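Local coordinates for vacuolar-sorting protein BRO1 (Saccharomyces cerevisiae, PDB 1ZB1) that acts as a class E adapter in multivesicular body sorting, recruiting the deubiquitinase DOA4 to endosomes and interacting with SNF7, possibly through the Bro1 domain present here, at residues Q71-Y76 and P347-I352; E160-N165 and V172-E177. All coordinates share one frame; numbering follows the deposited sequence.

Interaction 1: Q71-Y76 and P347-I352; sequences QNLKYY and PTWEKI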
ATOM      1  N   GLN A  71       9.772   4.072  15.866  1.00 15.06           N
ATOM      2  CA  GLN A  71       9.577   5.366  16.534  1.00 16.88           C
ATOM      3  C   GLN A  71       8.162   5.892  16.303  1.00 16.21           C
ATOM      4  O   GLN A  71       7.528   6.428  17.213  1.00 15.45           O
ATOM      5  CB  GLN A  71      10.584   6.410  16.028  1.00 17.78           C
ATOM      6  CG  GLN A  71      12.040   5.959  16.024  1.00 17.62           C
ATOM      7  CD  GLN A  71      12.475   5.300  17.320  1.00 21.99           C
ATOM      8  OE1 GLN A  71      13.049   4.212  17.303  1.00 23.38           O
ATOM      9  NE2 GLN A  71      12.216   5.953  18.446  1.00 18.97           N
ATOM     10  N   ASN A  72       7.677   5.749  15.073  1.00 14.83           N
ATOM     11  CA  ASN A  72       6.333   6.214  14.735  1.00 16.62           C
ATOM     12  C   ASN A  72       5.223   5.419  15.421  1.00 15.61           C
ATOM     13  O   ASN A  72       4.234   6.003  15.864  1.00 15.37           O
ATOM     14  CB  ASN A  72       6.149   6.194  13.219  1.00 17.75           C
ATOM     15  CG  ASN A  72       6.717   7.436  12.556  1.00 21.00           C
ATOM     16  OD1 ASN A  72       6.045   8.470  12.481  1.00 17.74           O
ATOM     17  ND2 ASN A  72       7.969   7.350  12.093  1.00 14.95           N
ATOM     18  N   LEU A  73       5.376   4.097  15.507  1.00 14.82           N
ATOM     19  CA  LEU A  73       4.370   3.266  16.174  1.00 14.45           C
ATOM     20  C   LEU A  73       4.317   3.633  17.659  1.00 15.68           C
ATOM     21  O   LEU A  73       3.240   3.694  18.252  1.00 13.01           O
ATOM     22  CB  LEU A  73       4.697   1.773  16.041  1.00 16.48           C
ATOM     23  CG  LEU A  73       4.201   0.873  14.901  1.00 21.47           C
ATOM     24  CD1 LEU A  73       3.021   1.488  14.189  1.00 20.56           C
ATOM     25  CD2 LEU A  73       5.341   0.584  13.942  1.00 20.61           C
ATOM     26  N   LYS A  74       5.482   3.870  18.262  1.00 17.22           N
ATOM     27  CA  LYS A  74       5.534   4.248  19.673  1.00 17.03           C
ATOM     28  C   LYS A  74       4.938   5.640  19.890  1.00 17.13           C
ATOM     29  O   LYS A  74       4.220   5.883  20.874  1.00 15.02           O
ATOM     30  CB  LYS A  74       6.981   4.206  20.186  1.00 19.70           C
ATOM     31  CG  LYS A  74       7.531   2.785  20.283  1.00 23.00           C
ATOM     32  CD  LYS A  74       8.934   2.732  20.883  1.00 27.28           C
ATOM     33  CE  LYS A  74       9.352   1.275  21.122  1.00 32.18           C
ATOM     34  NZ  LYS A  74      10.749   1.128  21.615  1.00 37.82           N
ATOM     35  N   TYR A  75       5.227   6.556  18.975  1.00 14.89           N
ATOM     36  CA  TYR A  75       4.684   7.906  19.100  1.00 16.77           C
ATOM     37  C   TYR A  75       3.162   7.875  18.901  1.00 16.35           C
ATOM     38  O   TYR A  75       2.439   8.590  19.589  1.00 16.59           O
ATOM     39  CB  TYR A  75       5.340   8.860  18.089  1.00 15.85           C
ATOM     40  CG  TYR A  75       4.910  10.308  18.261  1.00 15.23           C
ATOM     41  CD1 TYR A  75       5.053  10.954  19.489  1.00 15.60           C
ATOM     42  CD2 TYR A  75       4.321  11.017  17.207  1.00 15.46           C
ATOM     43  CE1 TYR A  75       4.611  12.266  19.673  1.00 16.03           C
ATOM     44  CE2 TYR A  75       3.881  12.339  17.380  1.00 13.82           C
ATOM     45  CZ  TYR A  75       4.026  12.949  18.616  1.00 16.44           C
ATOM     46  OH  TYR A  75       3.559  14.227  18.821  1.00 15.35           O
ATOM     47  N   TYR A  76       2.672   7.059  17.966  1.00 16.92           N
ATOM     48  CA  TYR A  76       1.222   6.973  17.750  1.00 15.89           C
ATOM     49  C   TYR A  76       0.577   6.447  19.035  1.00 17.02           C
ATOM     50  O   TYR A  76      -0.474   6.945  19.465  1.00 16.49           O
ATOM     51  CB  TYR A  76       0.874   6.027  16.588  1.00 16.53           C
ATOM     52  CG  TYR A  76      -0.583   6.126  16.135  1.00 16.94           C
ATOM     53  CD1 TYR A  76      -0.952   6.970  15.087  1.00 17.98           C
ATOM     54  CD2 TYR A  76      -1.590   5.407  16.783  1.00 17.97           C
ATOM     55  CE1 TYR A  76      -2.290   7.099  14.689  1.00 15.68           C
ATOM     56  CE2 TYR A  76      -2.937   5.528  16.400  1.00 16.59           C
ATOM     57  CZ  TYR A  76      -3.278   6.375  15.352  1.00 19.06           C
ATOM     58  OH  TYR A  76      -4.600   6.494  14.959  1.00 16.85           O
ATOM     59  N   PRO A 347      -4.564  -7.625   8.403  1.00 31.23           N
ATOM     60  CA  PRO A 347      -4.864  -7.595   9.834  1.00 31.54           C
ATOM     61  C   PRO A 347      -5.478  -6.229  10.120  1.00 30.25           C
ATOM     62  O   PRO A 347      -5.459  -5.355   9.257  1.00 30.12           O
ATOM     63  CB  PRO A 347      -3.489  -7.763  10.460  1.00 31.93           C
ATOM     64  CG  PRO A 347      -2.629  -6.973   9.529  1.00 32.18           C
ATOM     65  CD  PRO A 347      -3.127  -7.400   8.164  1.00 32.33           C
ATOM     66  N   THR A 348      -6.040  -6.030  11.303  1.00 30.19           N
ATOM     67  CA  THR A 348      -6.618  -4.720  11.600  1.00 30.77           C
ATOM     68  C   THR A 348      -5.501  -3.778  12.047  1.00 27.83           C
ATOM     69  O   THR A 348      -4.463  -4.237  12.521  1.00 24.64           O
ATOM     70  CB  THR A 348      -7.665  -4.801  12.729  1.00 33.70           C
ATOM     71  OG1 THR A 348      -7.074  -5.410  13.882  1.00 41.11           O
ATOM     72  CG2 THR A 348      -8.880  -5.610  12.282  1.00 32.94           C
ATOM     73  N   TRP A 349      -5.699  -2.472  11.870  1.00 25.81           N
ATOM     74  CA  TRP A 349      -4.708  -1.486  12.309  1.00 25.21           C
ATOM     75  C   TRP A 349      -4.584  -1.666  13.817  1.00 25.42           C
ATOM     76  O   TRP A 349      -3.495  -1.570  14.379  1.00 24.83           O
ATOM     77  CB  TRP A 349      -5.172  -0.052  11.995  1.00 22.29           C
ATOM     78  CG  TRP A 349      -4.502   1.039  12.837  1.00 19.57           C
ATOM     79  CD1 TRP A 349      -5.132   1.996  13.587  1.00 18.33           C
ATOM     80  CD2 TRP A 349      -3.090   1.259  13.018  1.00 18.66           C
ATOM     81  NE1 TRP A 349      -4.205   2.796  14.226  1.00 15.38           N
ATOM     82  CE2 TRP A 349      -2.947   2.366  13.894  1.00 18.05           C
ATOM     83  CE3 TRP A 349      -1.932   0.629  12.529  1.00 18.54           C
ATOM     84  CZ2 TRP A 349      -1.693   2.855  14.290  1.00 16.83           C
ATOM     85  CZ3 TRP A 349      -0.682   1.119  12.927  1.00 15.57           C
ATOM     86  CH2 TRP A 349      -0.577   2.220  13.799  1.00 17.65           C
ATOM     87  N   GLU A 350      -5.719  -1.942  14.459  1.00 25.76           N
ATOM     88  CA  GLU A 350      -5.764  -2.151  15.903  1.00 27.16           C
ATOM     89  C   GLU A 350      -4.783  -3.235  16.355  1.00 25.32           C
ATOM     90  O   GLU A 350      -4.101  -3.080  17.370  1.00 24.71           O
ATOM     91  CB  GLU A 350      -7.182  -2.531  16.348  1.00 31.54           C
ATOM     92  CG  GLU A 350      -8.221  -1.409  16.254  1.00 36.95           C
ATOM     93  CD  GLU A 350      -8.789  -1.213  14.849  1.00 40.80           C
ATOM     94  OE1 GLU A 350      -9.786  -0.469  14.717  1.00 42.16           O
ATOM     95  OE2 GLU A 350      -8.249  -1.792  13.882  1.00 41.59           O
ATOM     96  N   LYS A 351      -4.715  -4.328  15.599  1.00 23.88           N
ATOM     97  CA  LYS A 351      -3.814  -5.431  15.923  1.00 23.68           C
ATOM     98  C   LYS A 351      -2.350  -5.097  15.635  1.00 22.95           C
ATOM     99  O   LYS A 351      -1.450  -5.611  16.294  1.00 20.72           O
ATOM    100  CB  LYS A 351      -4.223  -6.692  15.155  1.00 27.48           C
ATOM    101  CG  LYS A 351      -5.572  -7.253  15.588  1.00 33.21           C
ATOM    102  CD  LYS A 351      -5.905  -8.547  14.858  1.00 39.61           C
ATOM    103  CE  LYS A 351      -7.260  -9.100  15.297  1.00 40.70           C
ATOM    104  NZ  LYS A 351      -7.562 -10.416  14.662  1.00 42.46           N
ATOM    105  N   ILE A 352      -2.111  -4.244  14.643  1.00 20.48           N
ATOM    106  CA  ILE A 352      -0.747  -3.846  14.309  1.00 19.20           C
ATOM    107  C   ILE A 352      -0.206  -2.938  15.418  1.00 19.67           C
ATOM    108  O   ILE A 352       0.952  -3.047  15.822  1.00 19.28           O
ATOM    109  CB  ILE A 352      -0.705  -3.078  12.962  1.00 20.81           C
ATOM    110  CG1 ILE A 352      -0.910  -4.051  11.794  1.00 21.12           C
ATOM    111  CG2 ILE A 352       0.618  -2.331  12.822  1.00 19.90           C
ATOM    112  CD1 ILE A 352      -1.065  -3.367  10.437  1.00 20.72           C
TER
HETATM  113  O   HOH W   1      -6.274   4.700  16.158  1.00 20.03           O
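Tyr-76 OH holds a water at 2.7 Å, and the same water takes a weak, long bond from Trp-349 NE1 (3.4 Å). It lies near the plane of both rings, at their edges, and bridges phenol and indole loosely; no direct hydrogen bond passes between 71-76 and 347-352. The rings themselves form a T-shaped pair. Trp-349 presents the edge of its six-membered ring to one face of Tyr-76, with the centroids 5.1 Å apart and the planes at 88°. CZ2 of Trp-349 sits 3.5 Å above the tyrosine plane, displaced toward the rim, and comes within 3.6 Å of CD2 on Tyr-76. NE1 follows along the same indole edge, on the same side of the phenol plane but beyond its rim, beside CE2 and OH of Tyr-76. Farther round that edge, CH2 of Trp-349 meets Leu-73 CD1 at 3.7 Å, and CZ3 stands close to the same methyl. The benzo end of the indole thus fits against two residues that lie nearly one turn apart on helix 65-86.

This contact brings together parts of the largely helical Bro1 domain that are far apart in sequence: helix 349-371 begins at the tryptophan and reaches back to a helix near the amino end of the chain. Trp-349 swings its indole away from its own N (chi1 159°), out toward helix 65-86. Thr-348, the N-cap just before it, fixes the start of the helix by accepting from Lys-351 N at OG1 (3.1 Å). Around the contact, helix 118-139 packs against Leu-73 through Ile-129 and against Tyr-76 through Lys-122, while helix 146-165 meets the indole through Cys-158.

Interaction 2: E160-N165 and V172-E177; sequences EYLSEN and VDLQSE
With its hydroxyl extended opposite its own backbone N (chi1 -177°), Ser-176 reaches over to the carbonyl of Ser-163, while Ser-163 folds its OG in over its own main chain (chi1 71°), back toward the preceding turn of its helix. Ser-176 OG donates to Ser-163 O at 2.8 Å, approaching tilted from the carbonyl plane. Ser-163 OG in turn donates to Glu-160 O at 2.9 Å, and this oxygen also accepts Glu-164 N from the same face of its plane. Only 4.3 Å separates the CA atoms of Ser-163 and Ser-176, close enough for Ser-163 CB to pack on the carbonyl oxygen of Ser-176.

Beside this polar link, Leu-162 CD2 meets Leu-174 CD1 at 3.9 Å; from helix 118-139, Leu-126 packs on Leu-162 and Phe-127 on Leu-174. A water donates to both main-chain oxygens, to Leu-174 O at 2.8 Å and more weakly to Leu-162 O, bridging the two backbones. Thr-179 packs on Leu-162 and Ser-163, and Arg-180 lies beside Ser-163, consistent with helix 176-198 running back along helix 146-165, as in an antiparallel helix-loop-helix hairpin.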
ATOM      1  N   GLU A 160      -6.208   1.721   4.781  1.00 18.14           N
ATOM      2  CA  GLU A 160      -7.623   1.382   4.850  1.00 22.21           C
ATOM      3  C   GLU A 160      -8.250   2.022   6.091  1.00 20.62           C
ATOM      4  O   GLU A 160      -9.323   2.622   6.014  1.00 19.77           O
ATOM      5  CB  GLU A 160      -7.784  -0.142   4.897  1.00 27.10           C
ATOM      6  CG  GLU A 160      -9.210  -0.622   5.094  1.00 35.77           C
ATOM      7  CD  GLU A 160      -9.321  -2.134   5.009  1.00 41.23           C
ATOM      8  OE1 GLU A 160      -8.722  -2.829   5.859  1.00 46.15           O
ATOM      9  OE2 GLU A 160     -10.006  -2.623   4.085  1.00 45.47           O
ATOM     10  N   TYR A 161      -7.574   1.893   7.228  1.00 18.48           N
ATOM     11  CA  TYR A 161      -8.059   2.468   8.486  1.00 18.14           C
ATOM     12  C   TYR A 161      -8.161   3.984   8.365  1.00 17.57           C
ATOM     13  O   TYR A 161      -9.110   4.601   8.861  1.00 17.28           O
ATOM     14  CB  TYR A 161      -7.110   2.114   9.635  1.00 18.09           C
ATOM     15  CG  TYR A 161      -7.543   2.661  10.982  1.00 20.35           C
ATOM     16  CD1 TYR A 161      -8.364   1.915  11.827  1.00 19.26           C
ATOM     17  CD2 TYR A 161      -7.134   3.929  11.406  1.00 19.55           C
ATOM     18  CE1 TYR A 161      -8.765   2.414  13.064  1.00 21.60           C
ATOM     19  CE2 TYR A 161      -7.533   4.440  12.639  1.00 19.58           C
ATOM     20  CZ  TYR A 161      -8.348   3.673  13.464  1.00 23.19           C
ATOM     21  OH  TYR A 161      -8.728   4.155  14.697  1.00 25.92           O
ATOM     22  N   LEU A 162      -7.172   4.586   7.715  1.00 17.31           N
ATOM     23  CA  LEU A 162      -7.165   6.027   7.506  1.00 17.69           C
ATOM     24  C   LEU A 162      -8.373   6.481   6.667  1.00 18.94           C
ATOM     25  O   LEU A 162      -9.039   7.469   6.999  1.00 18.78           O
ATOM     26  CB  LEU A 162      -5.869   6.443   6.797  1.00 17.03           C
ATOM     27  CG  LEU A 162      -4.596   6.484   7.660  1.00 16.94           C
ATOM     28  CD1 LEU A 162      -3.380   6.622   6.755  1.00 16.79           C
ATOM     29  CD2 LEU A 162      -4.660   7.655   8.646  1.00 14.38           C
ATOM     30  N   SER A 163      -8.658   5.767   5.583  1.00 19.88           N
ATOM     31  CA  SER A 163      -9.773   6.162   4.723  1.00 23.47           C
ATOM     32  C   SER A 163     -11.123   6.009   5.406  1.00 24.41           C
ATOM     33  O   SER A 163     -12.046   6.777   5.143  1.00 22.73           O
ATOM     34  CB  SER A 163      -9.772   5.355   3.420  1.00 24.23           C
ATOM     35  OG  SER A 163     -10.143   4.012   3.655  1.00 32.42           O
ATOM     36  N   GLU A 164     -11.239   5.025   6.291  1.00 25.35           N
ATOM     37  CA  GLU A 164     -12.504   4.795   6.983  1.00 27.50           C
ATOM     38  C   GLU A 164     -12.667   5.549   8.303  1.00 26.94           C
ATOM     39  O   GLU A 164     -13.785   5.662   8.810  1.00 26.65           O
ATOM     40  CB  GLU A 164     -12.690   3.296   7.245  1.00 30.32           C
ATOM     41  CG  GLU A 164     -12.536   2.431   6.010  1.00 35.80           C
ATOM     42  CD  GLU A 164     -12.813   0.964   6.281  1.00 38.62           C
ATOM     43  OE1 GLU A 164     -12.442   0.471   7.367  1.00 39.41           O
ATOM     44  OE2 GLU A 164     -13.392   0.298   5.397  1.00 42.84           O
ATOM     45  N   ASN A 165     -11.578   6.086   8.852  1.00 25.48           N
ATOM     46  CA  ASN A 165     -11.665   6.774  10.141  1.00 25.97           C
ATOM     47  C   ASN A 165     -11.414   8.279  10.237  1.00 26.43           C
ATOM     48  O   ASN A 165     -11.781   8.890  11.235  1.00 26.06           O
ATOM     49  CB  ASN A 165     -10.777   6.043  11.151  1.00 25.89           C
ATOM     50  CG  ASN A 165     -11.348   4.695  11.539  1.00 30.10           C
ATOM     51  OD1 ASN A 165     -12.199   4.602  12.429  1.00 31.28           O
ATOM     52  ND2 ASN A 165     -10.905   3.641  10.855  1.00 25.92           N
ATOM     53  N   VAL A 172      -4.775  17.111   1.487  1.00 19.86           N
ATOM     54  CA  VAL A 172      -5.215  16.302   0.357  1.00 21.23           C
ATOM     55  C   VAL A 172      -4.791  14.842   0.516  1.00 20.04           C
ATOM     56  O   VAL A 172      -5.475  13.930   0.042  1.00 18.69           O
ATOM     57  CB  VAL A 172      -4.652  16.862  -0.981  1.00 25.21           C
ATOM     58  CG1 VAL A 172      -3.132  16.915  -0.943  1.00 26.98           C
ATOM     59  CG2 VAL A 172      -5.118  15.999  -2.146  1.00 32.24           C
ATOM     60  N   ASP A 173      -3.663  14.625   1.189  1.00 19.79           N
ATOM     61  CA  ASP A 173      -3.144  13.276   1.414  1.00 18.98           C
ATOM     62  C   ASP A 173      -4.099  12.418   2.231  1.00 20.91           C
ATOM     63  O   ASP A 173      -4.136  11.199   2.071  1.00 19.82           O
ATOM     64  CB  ASP A 173      -1.816  13.327   2.183  1.00 17.26           C
ATOM     65  CG  ASP A 173      -0.712  13.996   1.406  1.00 16.64           C
ATOM     66  OD1 ASP A 173       0.029  14.810   2.009  1.00 19.98           O
ATOM     67  OD2 ASP A 173      -0.579  13.703   0.199  1.00 18.24           O
ATOM     68  N   LEU A 174      -4.854  13.053   3.124  1.00 19.30           N
ATOM     69  CA  LEU A 174      -5.755  12.304   3.986  1.00 19.72           C
ATOM     70  C   LEU A 174      -7.210  12.290   3.552  1.00 20.08           C
ATOM     71  O   LEU A 174      -8.093  11.914   4.328  1.00 21.72           O
ATOM     72  CB  LEU A 174      -5.633  12.803   5.434  1.00 19.63           C
ATOM     73  CG  LEU A 174      -4.370  12.351   6.191  1.00 23.36           C
ATOM     74  CD1 LEU A 174      -4.357  10.820   6.339  1.00 21.03           C
ATOM     75  CD2 LEU A 174      -3.138  12.812   5.438  1.00 26.71           C
ATOM     76  N   GLN A 175      -7.471  12.706   2.319  1.00 21.81           N
ATOM     77  CA  GLN A 175      -8.836  12.667   1.817  1.00 23.05           C
ATOM     78  C   GLN A 175      -9.168  11.181   1.688  1.00 23.65           C
ATOM     79  O   GLN A 175      -8.364  10.405   1.167  1.00 20.81           O
ATOM     80  CB  GLN A 175      -8.930  13.363   0.457  1.00 25.48           C
ATOM     81  CG  GLN A 175      -8.706  14.860   0.551  1.00 28.89           C
ATOM     82  CD  GLN A 175      -9.479  15.470   1.710  1.00 32.05           C
ATOM     83  OE1 GLN A 175      -8.893  16.029   2.639  1.00 33.61           O
ATOM     84  NE2 GLN A 175     -10.802  15.350   1.669  1.00 29.60           N
ATOM     85  N   SER A 176     -10.345  10.791   2.162  1.00 21.42           N
ATOM     86  CA  SER A 176     -10.766   9.389   2.139  1.00 23.61           C
ATOM     87  C   SER A 176     -10.563   8.647   0.815  1.00 22.42           C
ATOM     88  O   SER A 176     -10.158   7.484   0.808  1.00 20.54           O
ATOM     89  CB  SER A 176     -12.236   9.279   2.568  1.00 25.70           C
ATOM     90  OG  SER A 176     -12.641   7.921   2.625  1.00 30.19           O
ATOM     91  N   GLU A 177     -10.837   9.302  -0.306  1.00 23.30           N
ATOM     92  CA  GLU A 177     -10.673   8.634  -1.595  1.00 25.18           C
ATOM     93  C   GLU A 177      -9.205   8.423  -1.976  1.00 24.25           C
ATOM     94  O   GLU A 177      -8.871   7.480  -2.702  1.00 22.10           O
ATOM     95  CB  GLU A 177     -11.411   9.398  -2.708  1.00 28.25           C
ATOM     96  CG  GLU A 177     -10.951  10.831  -2.953  1.00 35.61           C
ATOM     97  CD  GLU A 177     -11.481  11.833  -1.926  1.00 37.44           C
ATOM     98  OE1 GLU A 177     -11.205  13.043  -2.098  1.00 34.00           O
ATOM     99  OE2 GLU A 177     -12.165  11.424  -0.961  1.00 42.61           O
TER
HETATM  100  O   HOH W   2      -8.028   9.183   5.094  1.00 19.54           O

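Overall arrangement
Both contacts are buried within the Bro1 domain, their centres about 16 Å apart, and interaction 2 is nested in the long loop of chain that interaction 1 closes. One is local, closing the connection between successive helices; the other joins segments 271 residues apart. Tyr-161 connects them physically: its CD2 packs 3.5 Å from Trp-349 CD1, with the two rings inclined at about 55°, its CE1 lies 3.5 Å from Glu-350 OE1, and its CE2 is 4.3 Å from Tyr-76 OH. The last turns of helix 146-165 therefore face the start of helix 349-371 as well as the start of helix 176-198. Helix 118-139 also touches both contacts.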